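Local coordinates for imelysin-like protein (Psychrobacter arcticus, PDB 3PF0) that is of unknown function but belongs to the imelysin-like (M75 peptidase) family and is a putative metalloendopeptidase, at residues E239-N244 and D335-I340; A144-A149 and E156-E161; P65-A70 and E113-G118; D100-L105 and A263-S268. All coordinates share one frame; numbering follows the deposited sequence. Where two conformers were deposited one is given.

How the contacts relate
From the N terminus, helix 48-84 opens contact 3 and helix 92-112 opens contact 4. Contact 3 closes at 113-118, tying helix 48-84 to the loop after helix 92-112, so contacts 3 and 4 cross; they also touch, A70 O lying 3.4 Å from L105 CD1. Contact 2 opens and closes within 144-161, inside the long excursion that contact 4 ends, and ties helix 138-149 to the loop after it. Contact 1 opens at 239-244, before contact 4 joins helix 92-112 to the loop preceding helix 268-283, and closes at 335-340, so the two cross; it pairs helices 225-250 and 327-351. Contacts 1 and 2 lie on opposite sides of the chain's centre, their centres about 35 Å apart.

Contact 1 (E239-N244 and D335-I340); sequences ETMKSN and DHLTNI
Two long helices, 225-250 and 327-351, pack nearly antiparallel here, with K242 and L337 meeting at the interface. Around these segments the axes approach to 9.6 Å and their directions differ by 152°. The backbones come nearest where K242 faces L337, and there CB of K242 lies 3.7 Å from CB of L337. CD1 of L337 rests alongside the same lysine, 3.9 Å from K242 CB, while its other branch turns to the selenomethionine: L337 CD2 sits 3.9 Å from M241 CE. The M241 and L337 side chains cross at about a right angle, and the bend at chi3 (66°) of M241 brings CE to L337. This apolar part belongs to a helix-helix interface of the all-helical fold, and helix 268-283 also borders it, through I272 and K275 beside M241 and L276 beside L337. Beside this apolar pair, the lysine's aliphatic chain crosses T338 at about a right angle, with K242 CD 3.6 Å from T338 OG1. That approach is packing, since the hydroxyl bonds to the carbonyl of Y334 one turn earlier. The lysine chain runs extended until chi4 (72°), where it bends and gives NZ a weak hydrogen bond with the Y334 hydroxyl. An alanine in place of K242 would keep CB against L337, but the loss of the methylenes beyond it would probably leave a gap beside T338 and deprive the Y334 hydroxyl of its weak amine partner.

Contact 2 (A144-A149 and E156-E161); sequences ADLITA and EQLANE
L146 pushes its two methyl branches against different residues of the 156-161 turn. L146 CD2 meets L158 CD2 at 3.7 Å, a methyl-to-methyl contact between two buried leucines. L146 CD1 lies 3.4 Å from E161 OE1 and 3.6 Å from E161 CD, with E161 CG also close at 3.7 Å. The carboxylate oxygen thus abuts a methyl group, and no hydrogen bond links the two segments. CG of L146 stands anti to its own backbone nitrogen (chi1 -175°) and projects from the helix toward the turn, where the methyls diverge. On the other segment, a bend at chi2 of E161 (-61°) brings its carboxylate against L146 CD1. Within the turn, the backbone bond from E161 N to L158 O, 2.9 Å long, holds both partners of L146 in one compact bend. The nearest alpha carbons across the contact, those of L146 and E161, are still 8.8 Å apart, so side chains alone bridge the separation. L153, from the short link between the segments, packs on both leucines, and V165 also touches L146. The cluster lies where the end of helix 138-149 and the loop leading to helix 167-176 cover the long helix 183-214: Y188 of that helix meets L146, while S191 and A195 meet L158.

Contact 3 (P65-A70 and E113-G118); sequences PAYADA and EMVNFG
A66 and Y67, on the long helix 48-84, face M114 and V115 in the loop that leaves helix 92-112, a helix-to-loop contact in the buried part of this all-helical fold. The methyl of A66 meets the terminal methyl of the selenomethionine M114: A66 CB is 3.5 Å from M114 CE, tighter than a usual carbon contact. M114 starts with CG between its backbone nitrogen and carbonyl carbon (chi1 71°), and its bent end at chi3 carries CE across to the alanine. Beside this pair, Y67 crosses V115 at about a right angle and brings its hydroxyl up to the valine, with Y67 OH 3.6 Å from V115 CG1. The tyrosine hydroxyl also reaches the loop backbone through two waters. It accepts from one, 2.7 Å from Y67 OH, which also donates to F117 O, and gives its own proton to the other, 2.6 Å from Y67 OH, which donates to V115 O. Farther out, W207 meets the Y67 ring with planes inclined by about 25°, and I203 from the same helix 183-214 also packs on it. W230 of helix 225-250 touches M114, and S233 of that helix hydrogen-bonds the backbone of M114 and N116, which helps hold the loop in place. Within the loop, V115 CG1 lies 3.9 Å above one face of the F117 ring, offset toward its rim.

Contact 4 (D100-L105 and A263-S268); sequences DQWLVL and ATAGQS
Chi1 values near 180° in both W102 (170°) and L103 (-178°) set CG anti to the backbone nitrogen and send the two neighbouring side chains from helix 92-112 toward the 263-268 loop, where they meet A265 and Q267. The six-membered part of the indole comes up to the alanine methyl, W102 CZ3 lying 3.6 Å from A265 CB, and CH2 of the same ring lies 4.0 Å from that methyl. The approach is oblique to the ring. At the other end of the indole, NE1 donates to the carbonyl of I168, which helps fix the rotation of the ring, and E172 and L175 of helix 167-176 pack against it. L103 crosses Q267 at about a right angle and divides its methyls between parts of the glutamine: L103 CD1 sits 3.7 Å from Q267 CB, while L103 CD2 lies beside the amide, 3.7 Å from Q267 OE1. A bend at chi2 (-67°) turns the Q267 amide back, letting CB, CG and the amide all reach the L103 methyls. Replacing L103 by an alanine would remove both methyl branches and would probably open a gap against Q267, leaving its folded chain freer to turn. A270 and I271 of the following helix also touch L103, so the leucine spans the loop and the helix start. The backbone of A265 is held separately, its N-H bonding to the carboxylate of E172. Q267 occupies the N-cap position, and this is a turn leading into helix 268-283, packed against the flank of helix 92-112.

Contact 1 (E239-N244 and D335-I340)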
loop_
_atom_site.group_PDB
_atom_site.type_symbol
_atom_site.label_atom_id
_atom_site.label_comp_id
_atom_site.label_asym_id
_atom_site.label_seq_id
_atom_site.Cartn_x
_atom_site.Cartn_y
_atom_site.Cartn_z
ATOM N N GLU A 239 -11.586 0.231 1.927
ATOM C CA GLU A 239 -12.519 -0.897 1.871
ATOM C C GLU A 239 -11.767 -2.233 1.956
ATOM O O GLU A 239 -12.134 -3.064 2.783
ATOM C CB GLU A 239 -13.411 -0.835 0.622
ATOM C CG GLU A 239 -14.879 -0.636 0.970
ATOM C CD GLU A 239 -15.815 -0.158 -0.125
ATOM O OE1 GLU A 239 -15.426 -0.186 -1.316
ATOM O OE2 GLU A 239 -16.954 0.234 0.214
ATOM N N THR A 240 -10.692 -2.423 1.145
ATOM C CA THR A 240 -9.889 -3.655 1.160
ATOM C C THR A 240 -9.119 -3.769 2.482
ATOM O O THR A 240 -8.875 -4.876 2.943
ATOM C CB THR A 240 -8.942 -3.754 -0.052
ATOM O OG1 THR A 240 -8.018 -2.663 -0.040
ATOM C CG2 THR A 240 -9.684 -3.827 -1.387
HETATM N N MSE A 241 -8.764 -2.633 3.095
HETATM C CA MSE A 241 -8.086 -2.596 4.382
HETATM C C MSE A 241 -9.017 -3.098 5.501
HETATM O O MSE A 241 -8.621 -3.997 6.239
HETATM C CB MSE A 241 -7.581 -1.179 4.667
HETATM C CG MSE A 241 -7.165 -0.934 6.097
HETATM SE SE MSE A 241 -5.980 0.600 6.191
HETATM C CE MSE A 241 -7.186 2.045 5.647
ATOM N N LYS A 242 -10.233 -2.537 5.640
ATOM C CA LYS A 242 -11.130 -2.979 6.712
ATOM C C LYS A 242 -11.610 -4.445 6.520
ATOM O O LYS A 242 -11.778 -5.153 7.512
ATOM C CB LYS A 242 -12.330 -2.022 6.900
ATOM C CG LYS A 242 -13.370 -1.986 5.783
ATOM C CD LYS A 242 -14.486 -1.004 6.128
ATOM C CE LYS A 242 -15.727 -1.175 5.289
ATOM N NZ LYS A 242 -16.463 -2.412 5.647
ATOM N N SER A 243 -11.796 -4.895 5.263
ATOM C CA SER A 243 -12.266 -6.248 4.953
ATOM C C SER A 243 -11.148 -7.290 4.981
ATOM O O SER A 243 -11.194 -8.186 5.820
ATOM C CB SER A 243 -12.949 -6.284 3.591
ATOM O OG SER A 243 -14.111 -5.474 3.589
ATOM N N ASN A 244 -10.156 -7.177 4.066
ATOM C CA ASN A 244 -9.084 -8.160 3.903
ATOM C C ASN A 244 -8.029 -8.089 4.978
ATOM O O ASN A 244 -7.482 -9.133 5.320
ATOM C CB ASN A 244 -8.412 -8.049 2.520
ATOM C CG ASN A 244 -9.351 -8.270 1.359
ATOM O OD1 ASN A 244 -10.397 -8.934 1.473
ATOM N ND2 ASN A 244 -8.989 -7.733 0.206
ATOM N N ASP A 335 -14.923 -0.526 13.143
ATOM C CA ASP A 335 -16.044 0.422 13.188
ATOM C C ASP A 335 -15.613 1.825 12.719
ATOM O O ASP A 335 -16.344 2.451 11.948
ATOM C CB ASP A 335 -16.651 0.473 14.598
ATOM C CG ASP A 335 -17.508 -0.735 14.972
ATOM O OD1 ASP A 335 -17.811 -1.559 14.075
ATOM O OD2 ASP A 335 -17.904 -0.837 16.158
ATOM N N HIS A 336 -14.404 2.284 13.133
ATOM C CA HIS A 336 -13.837 3.568 12.722
ATOM C C HIS A 336 -13.570 3.565 11.210
ATOM O O HIS A 336 -13.863 4.561 10.545
ATOM C CB HIS A 336 -12.540 3.873 13.499
ATOM C CG HIS A 336 -12.761 4.578 14.801
ATOM N ND1 HIS A 336 -13.153 3.892 15.937
ATOM C CD2 HIS A 336 -12.630 5.888 15.107
ATOM C CE1 HIS A 336 -13.258 4.803 16.891
ATOM N NE2 HIS A 336 -12.945 6.018 16.439
ATOM N N LEU A 337 -13.042 2.438 10.671
ATOM C CA LEU A 337 -12.736 2.287 9.237
ATOM C C LEU A 337 -14.020 2.245 8.399
ATOM O O LEU A 337 -14.044 2.784 7.287
ATOM C CB LEU A 337 -11.882 1.030 8.961
ATOM C CG LEU A 337 -10.429 1.065 9.444
ATOM C CD1 LEU A 337 -9.785 -0.301 9.332
ATOM C CD2 LEU A 337 -9.598 2.132 8.705
ATOM N N THR A 338 -15.080 1.631 8.954
ATOM C CA THR A 338 -16.405 1.518 8.341
ATOM C C THR A 338 -17.041 2.928 8.272
ATOM O O THR A 338 -17.698 3.257 7.274
ATOM C CB THR A 338 -17.252 0.491 9.117
ATOM O OG1 THR A 338 -16.594 -0.774 9.033
ATOM C CG2 THR A 338 -18.674 0.348 8.572
ATOM N N ASN A 339 -16.811 3.761 9.310
ATOM C CA ASN A 339 -17.312 5.134 9.335
ATOM C C ASN A 339 -16.599 6.000 8.262
ATOM O O ASN A 339 -17.236 6.875 7.681
ATOM C CB ASN A 339 -17.169 5.752 10.726
ATOM C CG ASN A 339 -17.726 7.151 10.816
ATOM O OD1 ASN A 339 -18.887 7.404 10.476
ATOM N ND2 ASN A 339 -16.894 8.100 11.229
ATOM N N ILE A 340 -15.308 5.733 7.975
ATOM C CA ILE A 340 -14.552 6.458 6.942
ATOM C C ILE A 340 -15.111 6.082 5.546
ATOM O O ILE A 340 -15.337 6.977 4.735
ATOM C CB ILE A 340 -13.009 6.242 7.055
ATOM C CG1 ILE A 340 -12.453 6.937 8.321
ATOM C CG2 ILE A 340 -12.275 6.735 5.791
ATOM C CD1 ILE A 340 -11.020 6.599 8.691
#

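Contact 2 (A144-A149 and E156-E161)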
loop_
_atom_site.group_PDB
_atom_site.type_symbol
_atom_site.label_atom_id
_atom_site.label_comp_id
_atom_site.label_asym_id
_atom_site.label_seq_id
_atom_site.Cartn_x
_atom_site.Cartn_y
_atom_site.Cartn_z
ATOM N N ALA A 144 10.965 -21.042 0.852
ATOM C CA ALA A 144 11.968 -22.018 1.292
ATOM C C ALA A 144 12.294 -23.051 0.197
ATOM O O ALA A 144 13.479 -23.316 -0.046
ATOM C CB ALA A 144 11.503 -22.717 2.564
ATOM N N ASP A 145 11.255 -23.586 -0.503
ATOM C CA ASP A 145 11.441 -24.537 -1.606
ATOM C C ASP A 145 12.296 -23.926 -2.695
ATOM O O ASP A 145 13.191 -24.598 -3.208
ATOM C CB ASP A 145 10.096 -24.979 -2.225
ATOM C CG ASP A 145 9.197 -25.881 -1.398
ATOM O OD1 ASP A 145 9.725 -26.620 -0.528
ATOM O OD2 ASP A 145 7.968 -25.890 -1.659
ATOM N N LEU A 146 12.025 -22.645 -3.044
ATOM C CA LEU A 146 12.740 -21.917 -4.088
ATOM C C LEU A 146 14.221 -21.720 -3.727
ATOM O O LEU A 146 15.070 -21.909 -4.594
ATOM C CB LEU A 146 12.059 -20.559 -4.375
ATOM C CG LEU A 146 12.636 -19.738 -5.536
ATOM C CD1 LEU A 146 12.156 -20.244 -6.865
ATOM C CD2 LEU A 146 12.299 -18.287 -5.396
ATOM N N ILE A 147 14.527 -21.373 -2.461
ATOM C CA ILE A 147 15.897 -21.139 -1.989
ATOM C C ILE A 147 16.695 -22.468 -2.024
ATOM O O ILE A 147 17.846 -22.461 -2.471
ATOM C CB ILE A 147 15.906 -20.446 -0.590
ATOM C CG1 ILE A 147 15.245 -19.049 -0.679
ATOM C CG2 ILE A 147 17.328 -20.353 -0.000
ATOM C CD1 ILE A 147 14.897 -18.385 0.620
ATOM N N THR A 148 16.073 -23.599 -1.605
ATOM C CA THR A 148 16.704 -24.924 -1.633
ATOM C C THR A 148 17.023 -25.303 -3.087
ATOM O O THR A 148 18.113 -25.806 -3.368
ATOM C CB THR A 148 15.795 -25.972 -0.945
ATOM O OG1 THR A 148 15.559 -25.588 0.406
ATOM C CG2 THR A 148 16.386 -27.373 -0.956
ATOM N N ALA A 149 16.076 -25.038 -4.007
ATOM C CA ALA A 149 16.211 -25.354 -5.424
ATOM C C ALA A 149 17.206 -24.423 -6.135
ATOM O O ALA A 149 17.881 -24.866 -7.066
ATOM C CB ALA A 149 14.852 -25.287 -6.104
ATOM N N GLU A 156 16.815 -11.764 -12.229
ATOM C CA GLU A 156 16.177 -12.009 -13.530
ATOM C C GLU A 156 15.447 -13.346 -13.553
ATOM O O GLU A 156 14.404 -13.458 -14.190
ATOM C CB GLU A 156 17.206 -11.938 -14.674
ATOM C CG GLU A 156 17.938 -10.603 -14.783
ATOM C CD GLU A 156 19.047 -10.338 -13.776
ATOM O OE1 GLU A 156 19.557 -11.307 -13.166
ATOM O OE2 GLU A 156 19.381 -9.150 -13.570
ATOM N N GLN A 157 15.961 -14.335 -12.821
ATOM C CA GLN A 157 15.365 -15.670 -12.735
ATOM C C GLN A 157 13.992 -15.661 -12.069
ATOM O O GLN A 157 13.156 -16.485 -12.424
ATOM C CB GLN A 157 16.292 -16.616 -11.977
ATOM C CG GLN A 157 17.371 -17.229 -12.863
ATOM C CD GLN A 157 18.206 -18.230 -12.109
ATOM O OE1 GLN A 157 18.549 -18.049 -10.938
ATOM N NE2 GLN A 157 18.553 -19.311 -12.774
ATOM N N LEU A 158 13.750 -14.722 -11.138
ATOM C CA LEU A 158 12.479 -14.572 -10.416
ATOM C C LEU A 158 11.303 -14.177 -11.317
ATOM O O LEU A 158 10.157 -14.493 -10.973
ATOM C CB LEU A 158 12.623 -13.552 -9.303
ATOM C CG LEU A 158 13.370 -14.041 -8.072
ATOM C CD1 LEU A 158 13.720 -12.899 -7.190
ATOM C CD2 LEU A 158 12.544 -15.062 -7.283
ATOM N N ALA A 159 11.584 -13.537 -12.489
ATOM C CA ALA A 159 10.586 -13.133 -13.485
ATOM C C ALA A 159 9.786 -14.333 -13.998
ATOM O O ALA A 159 8.606 -14.172 -14.344
ATOM C CB ALA A 159 11.263 -12.428 -14.658
ATOM N N ASN A 160 10.431 -15.527 -14.050
ATOM C CA ASN A 160 9.777 -16.750 -14.507
ATOM C C ASN A 160 9.260 -17.572 -13.313
ATOM O O ASN A 160 8.608 -18.606 -13.509
ATOM C CB ASN A 160 10.710 -17.578 -15.400
ATOM C CG ASN A 160 9.980 -18.545 -16.301
ATOM O OD1 ASN A 160 9.041 -18.183 -17.024
ATOM N ND2 ASN A 160 10.388 -19.802 -16.266
ATOM N N GLU A 161 9.515 -17.102 -12.077
ATOM C CA GLU A 161 9.004 -17.778 -10.880
ATOM C C GLU A 161 7.669 -17.117 -10.497
ATOM O O GLU A 161 7.417 -15.972 -10.892
ATOM C CB GLU A 161 10.010 -17.747 -9.705
ATOM C CG GLU A 161 11.335 -18.438 -9.989
ATOM C CD GLU A 161 11.289 -19.921 -10.311
ATOM O OE1 GLU A 161 10.435 -20.635 -9.738
ATOM O OE2 GLU A 161 12.135 -20.376 -11.115
#

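Contact 3 (P65-A70 and E113-G118)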
loop_
_atom_site.group_PDB
_atom_site.type_symbol
_atom_site.label_atom_id
_atom_site.label_comp_id
_atom_site.label_asym_id
_atom_site.label_seq_id
_atom_site.Cartn_x
_atom_site.Cartn_y
_atom_site.Cartn_z
ATOM N N PRO A 65 5.535 10.468 -6.453
ATOM C CA PRO A 65 6.423 10.390 -5.274
ATOM C C PRO A 65 6.281 9.097 -4.469
ATOM O O PRO A 65 7.296 8.596 -3.984
ATOM C CB PRO A 65 6.003 11.603 -4.432
ATOM C CG PRO A 65 5.462 12.558 -5.421
ATOM C CD PRO A 65 4.697 11.685 -6.379
ATOM N N ALA A 66 5.051 8.538 -4.354
ATOM C CA ALA A 66 4.823 7.290 -3.621
ATOM C C ALA A 66 5.544 6.134 -4.296
ATOM O O ALA A 66 6.202 5.350 -3.614
ATOM C CB ALA A 66 3.343 6.992 -3.511
ATOM N N TYR A 67 5.465 6.052 -5.633
ATOM C CA TYR A 67 6.152 5.000 -6.368
ATOM C C TYR A 67 7.669 5.213 -6.321
ATOM O O TYR A 67 8.405 4.240 -6.147
ATOM C CB TYR A 67 5.646 4.906 -7.822
ATOM C CG TYR A 67 4.274 4.274 -7.951
ATOM C CD1 TYR A 67 4.009 3.014 -7.414
ATOM C CD2 TYR A 67 3.261 4.902 -8.672
ATOM C CE1 TYR A 67 2.747 2.430 -7.526
ATOM C CE2 TYR A 67 1.999 4.321 -8.801
ATOM C CZ TYR A 67 1.746 3.083 -8.230
ATOM O OH TYR A 67 0.516 2.488 -8.392
ATOM N N ALA A 68 8.129 6.474 -6.427
ATOM C CA ALA A 68 9.556 6.815 -6.369
ATOM C C ALA A 68 10.147 6.429 -5.006
ATOM O O ALA A 68 11.237 5.859 -4.956
ATOM C CB ALA A 68 9.767 8.305 -6.642
ATOM N N ASP A 69 9.391 6.683 -3.916
ATOM C CA ASP A 69 9.800 6.343 -2.564
ATOM C C ASP A 69 9.870 4.833 -2.368
ATOM O O ASP A 69 10.864 4.365 -1.826
ATOM C CB ASP A 69 8.884 6.972 -1.506
ATOM C CG ASP A 69 9.434 6.794 -0.103
ATOM O OD1 ASP A 69 10.646 7.057 0.101
ATOM O OD2 ASP A 69 8.662 6.374 0.789
ATOM N N ALA A 70 8.862 4.070 -2.840
ATOM C CA ALA A 70 8.897 2.611 -2.744
ATOM C C ALA A 70 10.138 2.044 -3.495
ATOM O O ALA A 70 10.798 1.131 -2.982
ATOM C CB ALA A 70 7.605 2.004 -3.286
ATOM N N GLU A 113 -0.158 1.913 -2.557
ATOM C CA GLU A 113 -1.358 1.103 -2.814
ATOM C C GLU A 113 -2.654 1.954 -2.851
ATOM O O GLU A 113 -3.724 1.417 -3.152
ATOM C CB GLU A 113 -1.481 -0.023 -1.783
ATOM C CG GLU A 113 -0.647 -1.234 -2.163
ATOM C CD GLU A 113 -0.699 -2.407 -1.206
ATOM O OE1 GLU A 113 -1.027 -2.196 -0.018
ATOM O OE2 GLU A 113 -0.357 -3.531 -1.630
HETATM N N MSE A 114 -2.549 3.277 -2.602
HETATM C CA MSE A 114 -3.667 4.226 -2.710
HETATM C C MSE A 114 -4.189 4.242 -4.167
HETATM O O MSE A 114 -5.322 4.640 -4.399
HETATM C CB MSE A 114 -3.230 5.640 -2.263
HETATM C CG MSE A 114 -2.285 6.330 -3.248
HETATM SE SE MSE A 114 -1.772 8.138 -2.765
HETATM C CE MSE A 114 0.111 7.867 -2.612
ATOM N N VAL A 115 -3.327 3.837 -5.131
ATOM C CA VAL A 115 -3.599 3.694 -6.565
ATOM C C VAL A 115 -3.791 2.186 -6.822
ATOM O O VAL A 115 -2.895 1.396 -6.522
ATOM C CB VAL A 115 -2.466 4.330 -7.431
ATOM C CG1 VAL A 115 -2.646 4.032 -8.917
ATOM C CG2 VAL A 115 -2.387 5.832 -7.201
ATOM N N ASN A 116 -4.972 1.788 -7.310
ATOM C CA ASN A 116 -5.300 0.380 -7.575
ATOM C C ASN A 116 -5.495 0.137 -9.090
ATOM O O ASN A 116 -6.066 -0.876 -9.494
ATOM C CB ASN A 116 -6.563 -0.023 -6.784
ATOM C CG ASN A 116 -7.843 0.617 -7.280
ATOM O OD1 ASN A 116 -7.834 1.633 -7.994
ATOM N ND2 ASN A 116 -8.977 0.002 -6.957
ATOM N N PHE A 117 -5.002 1.060 -9.919
ATOM C CA PHE A 117 -5.148 0.988 -11.366
ATOM C C PHE A 117 -3.854 1.379 -12.056
ATOM O O PHE A 117 -2.931 1.864 -11.408
ATOM C CB PHE A 117 -6.304 1.918 -11.808
ATOM C CG PHE A 117 -6.107 3.379 -11.467
ATOM C CD1 PHE A 117 -6.445 3.869 -10.209
ATOM C CD2 PHE A 117 -5.616 4.272 -12.417
ATOM C CE1 PHE A 117 -6.249 5.219 -9.892
ATOM C CE2 PHE A 117 -5.426 5.622 -12.100
ATOM C CZ PHE A 117 -5.755 6.088 -10.844
ATOM N N GLY A 118 -3.811 1.182 -13.366
ATOM C CA GLY A 118 -2.680 1.575 -14.194
ATOM C C GLY A 118 -1.451 0.689 -14.174
ATOM O O GLY A 118 -1.562 -0.532 -14.080
HETATM O O HOH W 1 -0.289 2.317 -10.967
HETATM O O HOH W 2 -0.189 0.826 -6.567
#

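Contact 4 (D100-L105 and A263-S268)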
loop_
_atom_site.group_PDB
_atom_site.type_symbol
_atom_site.label_atom_id
_atom_site.label_comp_id
_atom_site.label_asym_id
_atom_site.label_seq_id
_atom_site.Cartn_x
_atom_site.Cartn_y
_atom_site.Cartn_z
ATOM N N ASP A 100 14.561 -3.965 9.617
ATOM C CA ASP A 100 14.084 -2.598 9.803
ATOM C C ASP A 100 13.835 -1.919 8.464
ATOM O O ASP A 100 12.806 -1.274 8.307
ATOM C CB ASP A 100 15.088 -1.778 10.634
ATOM C CG ASP A 100 15.195 -2.205 12.086
ATOM O OD1 ASP A 100 14.365 -3.035 12.528
ATOM O OD2 ASP A 100 16.128 -1.737 12.772
ATOM N N GLN A 101 14.768 -2.079 7.502
ATOM C CA GLN A 101 14.659 -1.501 6.165
ATOM C C GLN A 101 13.523 -2.189 5.374
ATOM O O GLN A 101 12.845 -1.520 4.592
ATOM C CB GLN A 101 16.003 -1.566 5.416
ATOM C CG GLN A 101 16.051 -0.817 4.071
ATOM C CD GLN A 101 15.406 0.558 4.071
ATOM O OE1 GLN A 101 15.487 1.328 5.033
ATOM N NE2 GLN A 101 14.757 0.904 2.981
ATOM N N TRP A 102 13.271 -3.484 5.612
ATOM C CA TRP A 102 12.146 -4.161 4.947
ATOM C C TRP A 102 10.837 -3.451 5.340
ATOM O O TRP A 102 10.015 -3.197 4.467
ATOM C CB TRP A 102 12.090 -5.669 5.277
ATOM C CG TRP A 102 10.813 -6.320 4.809
ATOM C CD1 TRP A 102 10.546 -6.788 3.553
ATOM C CD2 TRP A 102 9.570 -6.378 5.531
ATOM N NE1 TRP A 102 9.230 -7.196 3.470
ATOM C CE2 TRP A 102 8.603 -6.928 4.661
ATOM C CE3 TRP A 102 9.183 -6.032 6.840
ATOM C CZ2 TRP A 102 7.277 -7.134 5.056
ATOM C CZ3 TRP A 102 7.868 -6.228 7.223
ATOM C CH2 TRP A 102 6.941 -6.811 6.351
ATOM N N LEU A 103 10.663 -3.115 6.658
ATOM C CA LEU A 103 9.460 -2.446 7.171
ATOM C C LEU A 103 9.274 -1.065 6.526
ATOM O O LEU A 103 8.143 -0.733 6.172
ATOM C CB LEU A 103 9.488 -2.329 8.712
ATOM C CG LEU A 103 8.257 -1.695 9.417
ATOM C CD1 LEU A 103 6.931 -2.331 8.957
ATOM C CD2 LEU A 103 8.397 -1.766 10.935
ATOM N N VAL A 104 10.373 -0.271 6.386
ATOM C CA VAL A 104 10.367 1.055 5.736
ATOM C C VAL A 104 9.811 0.884 4.304
ATOM O O VAL A 104 8.921 1.635 3.891
ATOM C CB VAL A 104 11.777 1.731 5.756
ATOM C CG1 VAL A 104 11.796 3.040 4.961
ATOM C CG2 VAL A 104 12.280 1.963 7.189
ATOM N N LEU A 105 10.304 -0.139 3.579
ATOM C CA LEU A 105 9.857 -0.490 2.233
ATOM C C LEU A 105 8.389 -0.955 2.222
ATOM O O LEU A 105 7.644 -0.561 1.321
ATOM C CB LEU A 105 10.777 -1.569 1.611
ATOM C CG LEU A 105 10.246 -2.333 0.379
ATOM C CD1 LEU A 105 10.047 -1.401 -0.832
ATOM C CD2 LEU A 105 11.137 -3.479 0.044
ATOM N N ALA A 263 2.242 -10.043 8.970
ATOM C CA ALA A 263 1.913 -11.006 10.020
ATOM C C ALA A 263 3.153 -11.701 10.589
ATOM O O ALA A 263 3.222 -11.894 11.803
ATOM C CB ALA A 263 0.938 -12.052 9.492
ATOM N N THR A 264 4.109 -12.103 9.723
ATOM C CA THR A 264 5.326 -12.808 10.143
ATOM C C THR A 264 6.246 -11.847 10.910
ATOM O O THR A 264 6.794 -12.226 11.944
ATOM C CB THR A 264 6.013 -13.433 8.922
ATOM O OG1 THR A 264 5.078 -14.286 8.258
ATOM C CG2 THR A 264 7.233 -14.240 9.300
ATOM N N ALA A 265 6.382 -10.601 10.415
ATOM C CA ALA A 265 7.193 -9.548 11.034
ATOM C C ALA A 265 6.548 -9.030 12.329
ATOM O O ALA A 265 7.245 -8.506 13.200
ATOM C CB ALA A 265 7.377 -8.396 10.052
ATOM N N GLY A 266 5.226 -9.171 12.427
ATOM C CA GLY A 266 4.441 -8.691 13.559
ATOM C C GLY A 266 4.389 -7.179 13.562
ATOM O O GLY A 266 4.466 -6.548 14.621
ATOM N N GLN A 267 4.281 -6.583 12.360
ATOM C CA GLN A 267 4.262 -5.130 12.210
ATOM C C GLN A 267 2.986 -4.644 11.488
ATOM O O GLN A 267 3.061 -3.726 10.675
ATOM C CB GLN A 267 5.538 -4.666 11.470
ATOM C CG GLN A 267 6.850 -4.916 12.240
ATOM C CD GLN A 267 6.998 -4.077 13.499
ATOM O OE1 GLN A 267 6.332 -3.048 13.687
ATOM N NE2 GLN A 267 7.887 -4.500 14.397
ATOM N N SER A 268 1.814 -5.228 11.812
ATOM C CA SER A 268 0.556 -4.832 11.158
ATOM C C SER A 268 0.154 -3.395 11.464
ATOM O O SER A 268 -0.374 -2.741 10.573
ATOM C CB SER A 268 -0.596 -5.776 11.495
ATOM O OG SER A 268 -0.586 -6.204 12.846
#